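Local coordinates for protein fatty acid synthase 1, isoform A (Drosophila melanogaster, PDB 6FN6) that probably builds long-chain saturated fatty acids from acetyl-CoA and malonyl-CoA with NADPH, this chain being its modifying region of dehydratase, enoylreductase and ketoreductase, at residues Gln562-Asn573 / Ser582-Gln590. Sequence-based numbering, arbitrary orientation.
Sequences QATLQVEHAYVN and SLKWIEAAQ
One face of the Trp585 indole takes a methyl of Val572: CG2 stands over the centre of the six-membered ring, 3.4 Å from its centroid and almost on the ring normal, a CH-pi contact. Ala570 O lies at the indole's edge, while Ala570 CB comes to 4.0 Å from Trp585 CE3. On the other side of the hairpin the Tyr571 ring receives Ile586 CB over one face, near the ring's margin and 4.2 Å from its centroid, with Ala588 CB at its edge. A chi1 of 69° tucks Tyr571 CG between the two backbone branches, which brings the ring over Ile586 of the partner strand.

Between these two layers run antiparallel strands 570-573 and 583-587, the arms of a beta hairpin that packs on helix 876-885 and strand 913-915, probably beside the enoylreductase part of the chain. Tyr571 and Ile586 form a hydrogen-bonded pair, with Tyr571 N to Ile586 O at 2.8 Å and Ile586 N to Tyr571 O at 2.6 Å; Asn573 and Lys584 repeat the pattern. At the opposite end, beyond the non-hydrogen-bonded pair Ala570-Glu587, Ala588 N makes a hydrogen bond of 3.0 Å to His569 O, from above the carbonyl plane. Farther back, Val567 CG1 packs at 3.6 Å against Glu587 CD; the carboxylate itself accepts from Arg918 N through OE2.

Trp585 NE1 bonds to Asp873 O, and Val876 touches both Trp585 and Val572. Putting an alanine at Trp585 would probably leave Val572 CG2 without its aromatic platform and Asp873 O without this donor.

The chemistry is thus divided: backbone bonds fix the register, Val572 and Trp585 pack on one face, Tyr571 and Ile586 on the other beside polar Asn573 and Lys584, and the buried indole N-H is satisfied from outside the hairpin.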
loop_
_atom_site.group_PDB
_atom_site.type_symbol
_atom_site.label_atom_id
_atom_site.label_comp_id
_atom_site.label_asym_id
_atom_site.label_seq_id
_atom_site.Cartn_x
_atom_site.Cartn_y
_atom_site.Cartn_z
ATOM N N GLN A 562 17.087 -19.989 -43.533
ATOM C CA GLN A 562 17.203 -18.608 -43.072
ATOM C C GLN A 562 17.986 -17.785 -44.093
ATOM O O GLN A 562 18.968 -17.123 -43.755
ATOM C CB GLN A 562 17.877 -18.529 -41.697
ATOM C CG GLN A 562 17.049 -19.076 -40.538
ATOM C CD GLN A 562 15.831 -18.218 -40.225
ATOM O OE1 GLN A 562 15.029 -17.909 -41.106
ATOM N NE2 GLN A 562 15.693 -17.824 -38.963
ATOM N N ALA A 563 17.540 -17.834 -45.344
ATOM C CA ALA A 563 18.173 -17.087 -46.423
ATOM C C ALA A 563 17.719 -15.633 -46.397
ATOM O O ALA A 563 16.596 -15.329 -45.995
ATOM C CB ALA A 563 17.855 -17.716 -47.764
ATOM N N THR A 564 18.604 -14.742 -46.831
ATOM C CA THR A 564 18.365 -13.306 -46.764
ATOM C C THR A 564 18.435 -12.662 -48.146
ATOM O O THR A 564 19.455 -12.733 -48.830
ATOM C CB THR A 564 19.386 -12.612 -45.838
ATOM O OG1 THR A 564 20.715 -12.848 -46.320
ATOM C CG2 THR A 564 19.266 -13.141 -44.416
ATOM N N LEU A 565 17.325 -12.049 -48.548
ATOM C CA LEU A 565 17.244 -11.332 -49.815
ATOM C C LEU A 565 17.195 -9.825 -49.575
ATOM O O LEU A 565 16.682 -9.369 -48.556
ATOM C CB LEU A 565 16.000 -11.768 -50.593
ATOM C CG LEU A 565 15.947 -13.215 -51.089
ATOM C CD1 LEU A 565 14.698 -13.430 -51.928
ATOM C CD2 LEU A 565 17.199 -13.609 -51.867
ATOM N N GLN A 566 17.742 -9.058 -50.512
ATOM C CA GLN A 566 17.752 -7.602 -50.396
ATOM C C GLN A 566 16.371 -7.030 -50.709
ATOM O O GLN A 566 15.964 -6.957 -51.865
ATOM C CB GLN A 566 18.801 -6.987 -51.328
ATOM C CG GLN A 566 20.237 -7.126 -50.839
ATOM C CD GLN A 566 21.184 -6.145 -51.512
ATOM O OE1 GLN A 566 21.048 -5.848 -52.701
ATOM N NE2 GLN A 566 22.143 -5.630 -50.751
ATOM N N VAL A 567 15.654 -6.640 -49.661
ATOM C CA VAL A 567 14.313 -6.084 -49.799
ATOM C C VAL A 567 14.336 -4.574 -49.583
ATOM O O VAL A 567 15.304 -4.028 -49.054
ATOM C CB VAL A 567 13.338 -6.764 -48.823
ATOM C CG1 VAL A 567 13.330 -8.271 -49.047
ATOM C CG2 VAL A 567 13.708 -6.440 -47.376
ATOM N N GLU A 568 13.273 -3.899 -50.009
ATOM C CA GLU A 568 13.187 -2.450 -49.871
ATOM C C GLU A 568 12.645 -2.037 -48.503
ATOM O O GLU A 568 13.116 -1.068 -47.909
ATOM C CB GLU A 568 12.305 -1.867 -50.974
ATOM C CG GLU A 568 12.289 -0.347 -51.014
ATOM C CD GLU A 568 11.439 0.200 -52.144
ATOM O OE1 GLU A 568 10.714 -0.592 -52.781
ATOM O OE2 GLU A 568 11.496 1.422 -52.392
ATOM N N HIS A 569 11.648 -2.772 -48.017
ATOM C CA HIS A 569 11.016 -2.472 -46.736
ATOM C C HIS A 569 11.069 -3.661 -45.788
ATOM O O HIS A 569 10.753 -4.792 -46.170
ATOM C CB HIS A 569 9.567 -2.029 -46.936
ATOM C CG HIS A 569 9.430 -0.746 -47.692
ATOM N ND1 HIS A 569 10.112 0.398 -47.339
ATOM C CD2 HIS A 569 8.685 -0.421 -48.774
ATOM C CE1 HIS A 569 9.799 1.372 -48.175
ATOM N NE2 HIS A 569 8.936 0.901 -49.056
ATOM N N ALA A 570 11.459 -3.396 -44.547
ATOM C CA ALA A 570 11.576 -4.447 -43.550
ATOM C C ALA A 570 11.427 -3.899 -42.139
ATOM O O ALA A 570 11.514 -2.691 -41.909
ATOM C CB ALA A 570 12.911 -5.157 -43.696
ATOM N N TYR A 571 11.181 -4.802 -41.198
ATOM C CA TYR A 571 11.114 -4.446 -39.790
ATOM C C TYR A 571 11.870 -5.500 -38.995
ATOM O O TYR A 571 12.189 -6.569 -39.519
ATOM C CB TYR A 571 9.660 -4.341 -39.315
ATOM C CG TYR A 571 8.939 -5.666 -39.268
ATOM C CD1 TYR A 571 8.347 -6.198 -40.408
ATOM C CD2 TYR A 571 8.850 -6.386 -38.087
ATOM C CE1 TYR A 571 7.687 -7.413 -40.371
ATOM C CE2 TYR A 571 8.192 -7.600 -38.040
ATOM C CZ TYR A 571 7.613 -8.110 -39.185
ATOM O OH TYR A 571 6.956 -9.320 -39.141
ATOM N N VAL A 572 12.161 -5.196 -37.736
ATOM C CA VAL A 572 12.884 -6.120 -36.878
ATOM C C VAL A 572 11.882 -6.906 -36.050
ATOM O O VAL A 572 10.887 -6.354 -35.577
ATOM C CB VAL A 572 13.898 -5.381 -35.987
ATOM C CG1 VAL A 572 14.598 -6.350 -35.034
ATOM C CG2 VAL A 572 14.916 -4.648 -36.847
ATOM N N ASN A 573 12.147 -8.196 -35.881
ATOM C CA ASN A 573 11.269 -9.056 -35.107
ATOM C C ASN A 573 12.073 -10.055 -34.289
ATOM O O ASN A 573 13.100 -10.560 -34.742
ATOM C CB ASN A 573 10.304 -9.798 -36.033
ATOM C CG ASN A 573 9.252 -10.582 -35.274
ATOM O OD1 ASN A 573 8.939 -10.275 -34.123
ATOM N ND2 ASN A 573 8.702 -11.608 -35.917
ATOM N N SER A 582 17.591 -14.282 -32.004
ATOM C CA SER A 582 16.462 -14.423 -32.911
ATOM C C SER A 582 16.073 -13.091 -33.555
ATOM O O SER A 582 15.261 -13.059 -34.480
ATOM C CB SER A 582 15.265 -15.010 -32.163
ATOM O OG SER A 582 14.885 -14.182 -31.081
ATOM N N LEU A 583 16.632 -11.992 -33.056
ATOM C CA LEU A 583 16.350 -10.676 -33.624
ATOM C C LEU A 583 16.857 -10.592 -35.059
ATOM O O LEU A 583 18.062 -10.640 -35.306
ATOM C CB LEU A 583 16.987 -9.573 -32.779
ATOM C CG LEU A 583 16.313 -9.290 -31.436
ATOM C CD1 LEU A 583 17.230 -8.486 -30.532
ATOM C CD2 LEU A 583 14.998 -8.557 -31.650
ATOM N N LYS A 584 15.932 -10.470 -36.004
ATOM C CA LYS A 584 16.296 -10.405 -37.412
ATOM C C LYS A 584 15.359 -9.471 -38.177
ATOM O O LYS A 584 14.222 -9.243 -37.766
ATOM C CB LYS A 584 16.260 -11.805 -38.039
ATOM C CG LYS A 584 17.308 -12.775 -37.497
ATOM C CD LYS A 584 17.290 -14.092 -38.267
ATOM C CE LYS A 584 18.412 -15.029 -37.836
ATOM N NZ LYS A 584 18.178 -15.624 -36.489
ATOM N N TRP A 585 15.850 -8.919 -39.281
ATOM C CA TRP A 585 15.026 -8.089 -40.149
ATOM C C TRP A 585 14.086 -8.968 -40.963
ATOM O O TRP A 585 14.488 -10.010 -41.481
ATOM C CB TRP A 585 15.892 -7.238 -41.076
ATOM C CG TRP A 585 16.642 -6.157 -40.370
ATOM C CD1 TRP A 585 17.880 -6.249 -39.806
ATOM C CD2 TRP A 585 16.202 -4.811 -40.155
ATOM N NE1 TRP A 585 18.238 -5.043 -39.250
ATOM C CE2 TRP A 585 17.224 -4.144 -39.452
ATOM C CE3 TRP A 585 15.042 -4.106 -40.489
ATOM C CZ2 TRP A 585 17.120 -2.806 -39.077
ATOM C CZ3 TRP A 585 14.942 -2.780 -40.115
ATOM C CH2 TRP A 585 15.972 -2.144 -39.417
ATOM N N ILE A 586 12.835 -8.536 -41.077
ATOM C CA ILE A 586 11.832 -9.278 -41.827
ATOM C C ILE A 586 11.248 -8.373 -42.896
ATOM O O ILE A 586 11.000 -7.195 -42.652
ATOM C CB ILE A 586 10.725 -9.808 -40.900
ATOM C CG1 ILE A 586 11.323 -10.629 -39.751
ATOM C CG2 ILE A 586 9.709 -10.626 -41.690
ATOM C CD1 ILE A 586 12.091 -11.861 -40.188
ATOM N N GLU A 587 11.018 -8.924 -44.081
ATOM C CA GLU A 587 10.416 -8.147 -45.154
ATOM C C GLU A 587 9.014 -7.741 -44.727
ATOM O O GLU A 587 8.285 -8.536 -44.133
ATOM C CB GLU A 587 10.375 -8.949 -46.453
ATOM C CG GLU A 587 9.912 -8.155 -47.663
ATOM C CD GLU A 587 9.822 -9.008 -48.916
ATOM O OE1 GLU A 587 9.512 -8.455 -49.991
ATOM O OE2 GLU A 587 10.057 -10.232 -48.827
ATOM N N ALA A 588 8.635 -6.507 -45.036
ATOM C CA ALA A 588 7.341 -5.992 -44.615
ATOM C C ALA A 588 6.372 -5.974 -45.781
ATOM O O ALA A 588 6.785 -5.988 -46.940
ATOM C CB ALA A 588 7.492 -4.596 -44.032
ATOM N N ALA A 589 5.081 -5.958 -45.474
ATOM C CA ALA A 589 4.076 -5.871 -46.518
ATOM C C ALA A 589 4.071 -4.451 -47.060
ATOM O O ALA A 589 4.431 -3.516 -46.351
ATOM C CB ALA A 589 2.706 -6.250 -45.978
ATOM N N GLN A 590 3.671 -4.286 -48.314
ATOM C CA GLN A 590 3.579 -2.956 -48.893
ATOM C C GLN A 590 2.373 -2.229 -48.310
ATOM O O GLN A 590 1.570 -2.821 -47.587
ATOM C CB GLN A 590 3.497 -3.027 -50.420
ATOM C CG GLN A 590 2.245 -3.690 -50.968
ATOM C CD GLN A 590 2.174 -3.622 -52.484
ATOM O OE1 GLN A 590 3.184 -3.408 -53.155
ATOM N NE2 GLN A 590 0.976 -3.796 -53.031
#